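Local coordinates for SusD-like protein BACOVA_02651 (Bacteroides ovatus, PDB 5E75), which binds polysaccharide at the cell surface and probably mediates xyloglucan binding before the glycan is transported into the periplasm for degradation, at residues G78-V83 with C119-M124; Y439-W444 with T485-A490; R448-I453 with F462-T467. All blocks are in the same frame, centred on the assembly; numbering follows the deposited sequence.

Interaction 1. Residues G78-V83 with C119-M124; sequences GFYSVV and CAYFYM. With EDO (1,2-ethanediol), chain C.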
loop_
_atom_site.group_PDB
_atom_site.type_symbol
_atom_site.label_atom_id
_atom_site.label_comp_id
_atom_site.label_asym_id
_atom_site.label_seq_id
_atom_site.Cartn_x
_atom_site.Cartn_y
_atom_site.Cartn_z
ATOM N N GLY A 78 -6.374 11.404 8.076
ATOM C CA GLY A 78 -4.972 11.066 7.964
ATOM C C GLY A 78 -4.285 11.668 6.763
ATOM O O GLY A 78 -3.222 12.275 6.882
ATOM N N PHE A 79 -4.890 11.518 5.578
ATOM C CA PHE A 79 -4.273 12.055 4.390
ATOM C C PHE A 79 -4.216 13.577 4.482
ATOM O O PHE A 79 -3.199 14.162 4.114
ATOM C CB PHE A 79 -5.023 11.617 3.127
ATOM C CG PHE A 79 -4.977 10.128 2.866
ATOM C CD1 PHE A 79 -3.773 9.432 2.826
ATOM C CD2 PHE A 79 -6.140 9.427 2.660
ATOM C CE1 PHE A 79 -3.744 8.049 2.585
ATOM C CE2 PHE A 79 -6.115 8.056 2.427
ATOM C CZ PHE A 79 -4.917 7.376 2.385
ATOM N N TYR A 80 -5.289 14.209 4.964
ATOM C CA TYR A 80 -5.240 15.666 5.119
ATOM C C TYR A 80 -4.280 16.108 6.227
ATOM O O TYR A 80 -3.756 17.208 6.167
ATOM C CB TYR A 80 -6.643 16.294 5.252
ATOM C CG TYR A 80 -7.231 16.530 3.885
ATOM C CD1 TYR A 80 -6.730 17.534 3.072
ATOM C CD2 TYR A 80 -8.218 15.703 3.358
ATOM C CE1 TYR A 80 -7.215 17.749 1.810
ATOM C CE2 TYR A 80 -8.709 15.915 2.062
ATOM C CZ TYR A 80 -8.199 16.947 1.313
ATOM O OH TYR A 80 -8.673 17.161 0.033
ATOM N N SER A 81 -4.006 15.245 7.194
ATOM C CA SER A 81 -2.966 15.541 8.182
ATOM C C SER A 81 -1.586 15.590 7.528
ATOM O O SER A 81 -0.749 16.434 7.854
ATOM C CB SER A 81 -2.982 14.508 9.313
ATOM O OG SER A 81 -4.105 14.678 10.157
ATOM N N VAL A 82 -1.333 14.686 6.587
ATOM C CA VAL A 82 -0.091 14.740 5.820
ATOM C C VAL A 82 -0.009 16.048 5.026
ATOM O O VAL A 82 1.026 16.731 5.029
ATOM C CB VAL A 82 0.071 13.521 4.858
ATOM C CG1 VAL A 82 1.366 13.640 4.068
ATOM C CG2 VAL A 82 0.060 12.210 5.623
ATOM N N VAL A 83 -1.083 16.390 4.326
ATOM C CA VAL A 83 -1.096 17.587 3.512
ATOM C C VAL A 83 -0.853 18.817 4.372
ATOM O O VAL A 83 -0.011 19.650 4.032
ATOM C CB VAL A 83 -2.442 17.740 2.757
ATOM C CG1 VAL A 83 -2.530 19.100 2.052
ATOM C CG2 VAL A 83 -2.639 16.569 1.766
ATOM N N CYS A 119 2.289 11.964 -2.181
ATOM C CA CYS A 119 1.830 10.633 -1.852
ATOM C C CYS A 119 0.427 10.617 -1.272
ATOM O O CYS A 119 -0.381 9.757 -1.628
ATOM C CB CYS A 119 2.794 9.945 -0.888
ATOM S SG CYS A 119 4.413 9.501 -1.608
ATOM N N ALA A 120 0.132 11.524 -0.361
ATOM C CA ALA A 120 -1.191 11.609 0.223
ATOM C C ALA A 120 -2.252 11.863 -0.843
ATOM O O ALA A 120 -3.271 11.183 -0.868
ATOM C CB ALA A 120 -1.221 12.682 1.306
ATOM N N TYR A 121 -2.013 12.830 -1.721
ATOM C CA TYR A 121 -2.976 13.122 -2.776
ATOM C C TYR A 121 -3.099 11.960 -3.756
ATOM O O TYR A 121 -4.183 11.700 -4.254
ATOM C CB TYR A 121 -2.675 14.449 -3.495
ATOM C CG TYR A 121 -3.232 15.651 -2.783
ATOM C CD1 TYR A 121 -4.589 15.782 -2.573
ATOM C CD2 TYR A 121 -2.405 16.653 -2.288
ATOM C CE1 TYR A 121 -5.122 16.865 -1.908
ATOM C CE2 TYR A 121 -2.933 17.748 -1.626
ATOM C CZ TYR A 121 -4.288 17.857 -1.435
ATOM O OH TYR A 121 -4.811 18.952 -0.759
ATOM N N PHE A 122 -2.013 11.242 -4.026
ATOM C CA PHE A 122 -2.088 10.111 -4.954
ATOM C C PHE A 122 -2.906 8.970 -4.362
ATOM O O PHE A 122 -3.672 8.307 -5.087
ATOM C CB PHE A 122 -0.679 9.668 -5.362
ATOM C CG PHE A 122 -0.617 8.661 -6.511
ATOM C CD1 PHE A 122 -1.442 8.734 -7.627
ATOM C CD2 PHE A 122 0.336 7.672 -6.482
ATOM C CE1 PHE A 122 -1.315 7.807 -8.652
ATOM C CE2 PHE A 122 0.459 6.749 -7.513
ATOM C CZ PHE A 122 -0.360 6.825 -8.581
ATOM N N TYR A 123 -2.806 8.724 -3.055
ATOM C CA TYR A 123 -3.717 7.779 -2.421
ATOM C C TYR A 123 -5.167 8.270 -2.528
ATOM O O TYR A 123 -6.072 7.521 -2.929
ATOM C CB TYR A 123 -3.364 7.573 -0.954
ATOM C CG TYR A 123 -2.129 6.729 -0.671
ATOM C CD1 TYR A 123 -1.964 5.466 -1.220
ATOM C CD2 TYR A 123 -1.144 7.197 0.196
ATOM C CE1 TYR A 123 -0.859 4.714 -0.930
ATOM C CE2 TYR A 123 -0.029 6.443 0.501
ATOM C CZ TYR A 123 0.107 5.189 -0.062
ATOM O OH TYR A 123 1.217 4.401 0.216
ATOM N N MET A 124 -5.411 9.528 -2.164
ATOM C CA MET A 124 -6.781 10.060 -2.183
ATOM C C MET A 124 -7.427 10.004 -3.561
ATOM O O MET A 124 -8.627 9.727 -3.692
ATOM C CB MET A 124 -6.820 11.489 -1.671
ATOM C CG MET A 124 -6.582 11.571 -0.173
ATOM S SD MET A 124 -7.182 13.087 0.586
ATOM C CE MET A 124 -5.768 14.090 0.336
HETATM C C1 EDO C . 2.278 5.850 -4.081
HETATM O O1 EDO C . 1.576 4.649 -4.384
HETATM C C2 EDO C . 1.773 6.459 -2.780
HETATM O O2 EDO C . 0.633 7.290 -3.006
#
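M124 meets two aromatic rings of the facing helix, F79 and Y80, where segments 78-83 and 119-124, on helices 70-95 and 103-125, run antiparallel, their axes at 152° and 9.0 Å apart at closest approach. Both are Met-aromatic contacts: M124 SD lies obliquely to each ring, 3.5 Å from CE2 of Y80. The bend at chi3 (-87°) carries the terminal methyl over one face of the Y80 ring, a CH-pi contact with M124 CE 4.0 Å from the ring centroid. A second CH-pi contact is made by V83, whose CG2 sits over a face of the Y121 ring, 3.6 Å from Y121 CE2. Aliphatic and aromatic packing fills the rest. A120 is the small residue at the closest approach of the backbones, its CB 3.7 Å from F79 O and 3.9 Å from V82 CB. F79, with CG anti to its carbonyl carbon, reaches CE1 to within 3.6 Å of Y123 CB; the two rings are inclined by 30° but slid so far apart that they barely overlap. Polar groups look elsewhere: the hydroxyls of Y80 and Y121 both hydrogen-bond to I132 O, tying the two helices to the same loop. On the far side of Y123 from this interface, a 1,2-ethanediol, probably from the crystallisation liquor, lies over the ring and donates from O2 to C119 O (3.0 Å). The pairing is thus apolar between the helices, held by sulfur, methyl and ring surfaces in the buried helical body of this SusD-family protein, while both tyrosine hydroxyls find a partner in the one carbonyl, I132 O.

Interaction 2. Residues Y439-W444 with T485-A490; sequences YFNNQW and TINIEA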
loop_
_atom_site.group_PDB
_atom_site.type_symbol
_atom_site.label_atom_id
_atom_site.label_comp_id
_atom_site.label_asym_id
_atom_site.label_seq_id
_atom_site.Cartn_x
_atom_site.Cartn_y
_atom_site.Cartn_z
ATOM N N TYR A 439 -13.469 -8.544 -13.541
ATOM C CA TYR A 439 -12.469 -9.078 -12.618
ATOM C C TYR A 439 -13.011 -9.045 -11.174
ATOM O O TYR A 439 -13.010 -10.052 -10.475
ATOM C CB TYR A 439 -11.170 -8.264 -12.740
ATOM C CG TYR A 439 -9.978 -8.825 -11.983
ATOM C CD1 TYR A 439 -9.889 -8.710 -10.596
ATOM C CD2 TYR A 439 -8.935 -9.443 -12.655
ATOM C CE1 TYR A 439 -8.814 -9.231 -9.902
ATOM C CE2 TYR A 439 -7.845 -9.951 -11.966
ATOM C CZ TYR A 439 -7.792 -9.838 -10.594
ATOM O OH TYR A 439 -6.723 -10.336 -9.902
ATOM N N PHE A 440 -13.488 -7.889 -10.718
ATOM C CA PHE A 440 -13.942 -7.765 -9.324
ATOM C C PHE A 440 -15.102 -8.717 -9.016
ATOM O O PHE A 440 -15.162 -9.294 -7.930
ATOM C CB PHE A 440 -14.370 -6.326 -9.004
ATOM C CG PHE A 440 -13.301 -5.289 -9.203
ATOM C CD1 PHE A 440 -11.963 -5.565 -9.004
ATOM C CD2 PHE A 440 -13.659 -4.022 -9.601
ATOM C CE1 PHE A 440 -11.003 -4.582 -9.208
ATOM C CE2 PHE A 440 -12.713 -3.046 -9.800
ATOM C CZ PHE A 440 -11.392 -3.328 -9.624
ATOM N N ASN A 441 -16.014 -8.868 -9.973
ATOM C CA ASN A 441 -17.156 -9.758 -9.813
ATOM C C ASN A 441 -16.794 -11.226 -9.885
ATOM O O ASN A 441 -17.624 -12.072 -9.561
ATOM C CB ASN A 441 -18.221 -9.431 -10.860
ATOM C CG ASN A 441 -19.028 -8.195 -10.495
ATOM O OD1 ASN A 441 -19.609 -8.127 -9.423
ATOM N ND2 ASN A 441 -19.032 -7.202 -11.372
ATOM N N ASN A 442 -15.580 -11.532 -10.301
ATOM C CA ASN A 442 -15.106 -12.903 -10.350
ATOM C C ASN A 442 -14.091 -13.250 -9.281
ATOM O O ASN A 442 -13.461 -14.296 -9.348
ATOM C CB ASN A 442 -14.579 -13.218 -11.751
ATOM C CG ASN A 442 -15.700 -13.581 -12.707
ATOM O OD1 ASN A 442 -16.209 -14.701 -12.674
ATOM N ND2 ASN A 442 -16.130 -12.628 -13.518
ATOM N N GLN A 443 -13.997 -12.409 -8.253
ATOM C CA GLN A 443 -13.069 -12.639 -7.145
ATOM C C GLN A 443 -13.704 -13.416 -5.991
ATOM O O GLN A 443 -13.055 -13.692 -5.002
ATOM C CB GLN A 443 -12.514 -11.310 -6.633
ATOM C CG GLN A 443 -11.451 -10.707 -7.521
ATOM C CD GLN A 443 -10.912 -9.419 -6.942
ATOM O OE1 GLN A 443 -11.497 -8.352 -7.112
ATOM N NE2 GLN A 443 -9.801 -9.512 -6.227
ATOM N N TRP A 444 -14.984 -13.745 -6.117
ATOM C CA TRP A 444 -15.707 -14.481 -5.066
ATOM C C TRP A 444 -15.603 -13.747 -3.732
ATOM O O TRP A 444 -15.358 -14.348 -2.685
ATOM C CB TRP A 444 -15.189 -15.919 -4.919
ATOM C CG TRP A 444 -15.491 -16.827 -6.088
ATOM C CD1 TRP A 444 -15.139 -16.635 -7.389
ATOM C CD2 TRP A 444 -16.180 -18.084 -6.038
ATOM N NE1 TRP A 444 -15.567 -17.696 -8.157
ATOM C CE2 TRP A 444 -16.213 -18.591 -7.350
ATOM C CE3 TRP A 444 -16.776 -18.823 -5.011
ATOM C CZ2 TRP A 444 -16.817 -19.810 -7.662
ATOM C CZ3 TRP A 444 -17.378 -20.037 -5.330
ATOM C CH2 TRP A 444 -17.392 -20.510 -6.641
ATOM N N THR A 485 -24.295 -11.088 -2.164
ATOM C CA THR A 485 -23.362 -10.826 -3.250
ATOM C C THR A 485 -23.910 -9.670 -4.083
ATOM O O THR A 485 -24.970 -9.772 -4.702
ATOM C CB THR A 485 -23.142 -12.064 -4.142
ATOM O OG1 THR A 485 -22.517 -13.103 -3.377
ATOM C CG2 THR A 485 -22.249 -11.718 -5.334
ATOM N N ILE A 486 -23.184 -8.561 -4.058
ATOM C CA ILE A 486 -23.529 -7.372 -4.814
ATOM C C ILE A 486 -22.919 -7.498 -6.203
ATOM O O ILE A 486 -21.782 -7.947 -6.327
ATOM C CB ILE A 486 -22.989 -6.113 -4.066
ATOM C CG1 ILE A 486 -24.070 -5.575 -3.129
ATOM C CG2 ILE A 486 -22.531 -5.008 -5.013
ATOM C CD1 ILE A 486 -24.456 -6.544 -2.042
ATOM N N ASN A 487 -23.678 -7.132 -7.240
ATOM C CA ASN A 487 -23.115 -6.946 -8.575
ATOM C C ASN A 487 -22.325 -5.635 -8.578
ATOM O O ASN A 487 -22.884 -4.546 -8.441
ATOM C CB ASN A 487 -24.219 -6.917 -9.641
ATOM C CG ASN A 487 -23.704 -6.553 -11.005
ATOM O OD1 ASN A 487 -22.759 -7.149 -11.495
ATOM N ND2 ASN A 487 -24.324 -5.560 -11.628
ATOM N N ILE A 488 -21.013 -5.751 -8.700
ATOM C CA ILE A 488 -20.126 -4.598 -8.566
ATOM C C ILE A 488 -20.163 -3.828 -9.869
ATOM O O ILE A 488 -19.909 -4.385 -10.945
ATOM C CB ILE A 488 -18.697 -5.056 -8.226
ATOM C CG1 ILE A 488 -18.724 -5.896 -6.944
ATOM C CG2 ILE A 488 -17.778 -3.853 -8.042
ATOM C CD1 ILE A 488 -17.501 -6.777 -6.745
ATOM N N GLU A 489 -20.479 -2.543 -9.754
ATOM C CA GLU A 489 -20.630 -1.652 -10.895
ATOM C C GLU A 489 -19.705 -0.445 -10.783
ATOM O O GLU A 489 -19.075 -0.234 -9.748
ATOM C CB GLU A 489 -22.081 -1.184 -10.970
ATOM C CG GLU A 489 -23.071 -2.305 -11.266
ATOM C CD GLU A 489 -24.487 -1.792 -11.363
ATOM O OE1 GLU A 489 -24.965 -1.224 -10.370
ATOM O OE2 GLU A 489 -25.113 -1.943 -12.440
ATOM N N ALA A 490 -19.648 0.358 -11.838
ATOM C CA ALA A 490 -18.757 1.512 -11.861
ATOM C C ALA A 490 -18.981 2.433 -10.664
ATOM O O ALA A 490 -18.016 2.922 -10.062
ATOM C CB ALA A 490 -18.937 2.286 -13.157
HETATM O O HOH W 1 -20.443 -9.888 -7.571
#
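N441 lays its carboxamide alongside the backbone of I488 and bonds to both of that residue's peptide groups, so one side chain from segment 439-444, on helix 433-441, reads an extended segment as a neighbouring strand would. I488 N donates to N441 OD1 at 2.9 Å, nearly straight at 168°, in the carbonyl plane and on a lone pair. In return N441 ND2 donates to I488 O at 3.0 Å, again onto a lone pair, with the acceptor close to the amide plane. With chi1 at -78°, CG stands anti to the carbonyl carbon of N441 and the amide reaches the loop. OD1 also accepts from a water that donates to I486 O as well, 2.7 Å from each oxygen. The side chain of I488 runs past that of N441 in the opposite direction, and its CD1 ends 3.6 Å from F440 O and 3.9 Å from F440 CB. Beyond, F440 and I488 both rest on I493 of the following short helix. A leucine in place of N441 would probably leave I488 N and I488 O without these partners and the bridging water with one anchor fewer. Because donor and acceptor are answered together, the paired bonds fix which way round the amide sits, and they fasten the loop before helix 490-493 to helix 433-441 beside a small apolar patch.

Interaction 3. Residues R448-I453 with F462-T467; sequences RTDAII and FGKYDT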
loop_
_atom_site.group_PDB
_atom_site.type_symbol
_atom_site.label_atom_id
_atom_site.label_comp_id
_atom_site.label_asym_id
_atom_site.label_seq_id
_atom_site.Cartn_x
_atom_site.Cartn_y
_atom_site.Cartn_z
ATOM N N ARG A 448 -15.707 -17.502 1.934
ATOM C CA ARG A 448 -14.593 -17.948 2.760
ATOM C C ARG A 448 -14.899 -19.407 3.040
ATOM O O ARG A 448 -15.953 -19.901 2.644
ATOM C CB ARG A 448 -14.513 -17.132 4.050
ATOM C CG ARG A 448 -15.797 -17.188 4.848
ATOM C CD ARG A 448 -15.857 -16.158 5.934
ATOM N NE ARG A 448 -17.215 -15.990 6.448
ATOM C CZ ARG A 448 -17.696 -16.595 7.533
ATOM N NH1 ARG A 448 -16.938 -17.429 8.238
ATOM N NH2 ARG A 448 -18.946 -16.362 7.917
ATOM N N THR A 449 -13.991 -20.111 3.695
ATOM C CA THR A 449 -14.206 -21.539 3.895
ATOM C C THR A 449 -13.505 -21.992 5.165
ATOM O O THR A 449 -12.519 -21.394 5.580
ATOM C CB THR A 449 -13.771 -22.322 2.649
ATOM O OG1 THR A 449 -14.494 -23.559 2.580
ATOM C CG2 THR A 449 -12.268 -22.572 2.610
ATOM N N ASP A 450 -14.044 -23.039 5.787
ATOM C CA ASP A 450 -13.594 -23.466 7.102
ATOM C C ASP A 450 -12.211 -24.080 7.115
ATOM O O ASP A 450 -11.466 -23.911 8.088
ATOM C CB ASP A 450 -14.539 -24.523 7.659
ATOM C CG ASP A 450 -15.810 -23.949 8.227
ATOM O OD1 ASP A 450 -15.873 -22.735 8.502
ATOM O OD2 ASP A 450 -16.751 -24.749 8.427
ATOM N N ALA A 451 -11.866 -24.814 6.061
ATOM C CA ALA A 451 -10.620 -25.552 6.040
ATOM C C ALA A 451 -9.861 -25.399 4.742
ATOM O O ALA A 451 -10.383 -25.633 3.652
ATOM C CB ALA A 451 -10.878 -27.046 6.316
ATOM N N ILE A 452 -8.605 -25.013 4.896
ATOM C CA ILE A 452 -7.655 -24.956 3.808
ATOM C C ILE A 452 -6.503 -25.861 4.212
ATOM O O ILE A 452 -5.878 -25.650 5.250
ATOM C CB ILE A 452 -7.160 -23.519 3.587
ATOM C CG1 ILE A 452 -8.348 -22.617 3.232
ATOM C CG2 ILE A 452 -6.108 -23.492 2.501
ATOM C CD1 ILE A 452 -7.979 -21.155 3.146
ATOM N N ILE A 453 -6.251 -26.891 3.421
ATOM C CA ILE A 453 -5.202 -27.861 3.739
ATOM C C ILE A 453 -4.324 -28.104 2.520
ATOM O O ILE A 453 -4.638 -27.634 1.427
ATOM C CB ILE A 453 -5.807 -29.193 4.246
ATOM C CG1 ILE A 453 -6.674 -29.841 3.172
ATOM C CG2 ILE A 453 -6.635 -28.928 5.498
ATOM C CD1 ILE A 453 -7.156 -31.247 3.540
ATOM N N PHE A 462 -9.403 -26.362 -0.739
ATOM C CA PHE A 462 -10.362 -25.493 -0.063
ATOM C C PHE A 462 -11.668 -26.241 0.175
ATOM O O PHE A 462 -12.208 -26.868 -0.743
ATOM C CB PHE A 462 -10.644 -24.231 -0.905
ATOM C CG PHE A 462 -9.411 -23.438 -1.262
ATOM C CD1 PHE A 462 -8.668 -23.754 -2.384
ATOM C CD2 PHE A 462 -8.991 -22.381 -0.472
ATOM C CE1 PHE A 462 -7.534 -23.031 -2.709
ATOM C CE2 PHE A 462 -7.863 -21.665 -0.799
ATOM C CZ PHE A 462 -7.133 -21.993 -1.903
ATOM N N GLY A 463 -12.170 -26.175 1.403
ATOM C CA GLY A 463 -13.419 -26.826 1.746
ATOM C C GLY A 463 -13.725 -26.724 3.226
ATOM O O GLY A 463 -13.564 -25.682 3.846
ATOM N N LYS A 464 -14.175 -27.828 3.815
ATOM C CA LYS A 464 -14.525 -27.839 5.227
ATOM C C LYS A 464 -14.355 -29.242 5.770
ATOM O O LYS A 464 -14.105 -30.178 5.012
ATOM C CB LYS A 464 -15.969 -27.376 5.440
ATOM C CG LYS A 464 -17.025 -28.365 4.973
ATOM C CD LYS A 464 -18.420 -27.776 5.088
ATOM C CE LYS A 464 -18.980 -27.924 6.493
ATOM N NZ LYS A 464 -20.263 -27.184 6.657
ATOM N N TYR A 465 -14.465 -29.381 7.081
ATOM C CA TYR A 465 -14.508 -30.710 7.686
ATOM C C TYR A 465 -15.955 -31.151 7.904
ATOM O O TYR A 465 -16.861 -30.329 8.008
ATOM C CB TYR A 465 -13.732 -30.734 9.000
ATOM C CG TYR A 465 -12.233 -30.693 8.806
ATOM C CD1 TYR A 465 -11.550 -31.759 8.228
ATOM C CD2 TYR A 465 -11.504 -29.587 9.192
ATOM C CE1 TYR A 465 -10.180 -31.719 8.049
ATOM C CE2 TYR A 465 -10.142 -29.534 9.015
ATOM C CZ TYR A 465 -9.483 -30.594 8.447
ATOM O OH TYR A 465 -8.123 -30.528 8.284
ATOM N N ASP A 466 -16.164 -32.462 7.948
ATOM C CA ASP A 466 -17.476 -33.015 8.272
ATOM C C ASP A 466 -17.686 -32.805 9.767
ATOM O O ASP A 466 -16.850 -32.192 10.437
ATOM C CB ASP A 466 -17.515 -34.511 7.926
ATOM C CG ASP A 466 -18.924 -35.033 7.629
ATOM O OD1 ASP A 466 -19.916 -34.277 7.706
ATOM O OD2 ASP A 466 -19.029 -36.239 7.322
ATOM N N THR A 467 -18.793 -33.327 10.289
ATOM C CA THR A 467 -19.109 -33.192 11.710
ATOM C C THR A 467 -17.962 -33.666 12.610
ATOM O O THR A 467 -17.771 -33.137 13.701
ATOM C CB THR A 467 -20.378 -33.983 12.078
ATOM O OG1 THR A 467 -20.132 -35.385 11.918
ATOM C CG2 THR A 467 -21.551 -33.569 11.198
#
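A451 and G463 pair in the antiparallel hairpin of strands 451-454 and 460-465, and a classic beta bulge sets D450 and A451 both opposite G463. The tight part centres on that glycine. G463 O accepts from A451 N at 2.9 Å and from T449 OG1 at 2.6 Å, the two donors lying on opposite faces of the carbonyl plane; G463 N returns a bond to A451 O at 2.9 Å. T449 OG1 gets there by standing anti to its own backbone N (chi1 -154°). In the next, non-hydrogen-bonded pair, I452 sets CG1 3.8 Å from F462 CD2, on a face backed by helix 286-291 through L289, I286 and Q290. Packing is also close where the Y465 ring turns back toward A451 and I453, near F472 of the third strand: A451 CB lies 3.7 Å from Y465 CE2, and I453 CG2 is 3.5 Å from Y465 OH. The loose, solvent side belongs to D450, which is exposed, and the partly exposed K464. They lie side by side, pointing the same way and touching through their CB atoms; their charged ends, D450 OD2 and K464 NZ, stay 4.6 Å apart without a salt bridge.

How the interactions relate
Along the chain interaction 1 comes first, complete before interaction 2 opens; interaction 3 is nested within the loop that interaction 2 closes. Interaction 1 joins helices 70-95 and 103-125, its centre about 28 Å from that of interaction 2 and 40 Å from that of interaction 3, which lies on the opposite side of the chain's centre. Helix 433-441 of interaction 2 leads into strand 451-454, an edge strand of the three-stranded antiparallel sheet holding interaction 3; these two centres are about 24 Å apart. The chain thus leaves the helical body, forms the peripheral sheet and returns, and segment 485-490 fastens the returning chain to the helix it left.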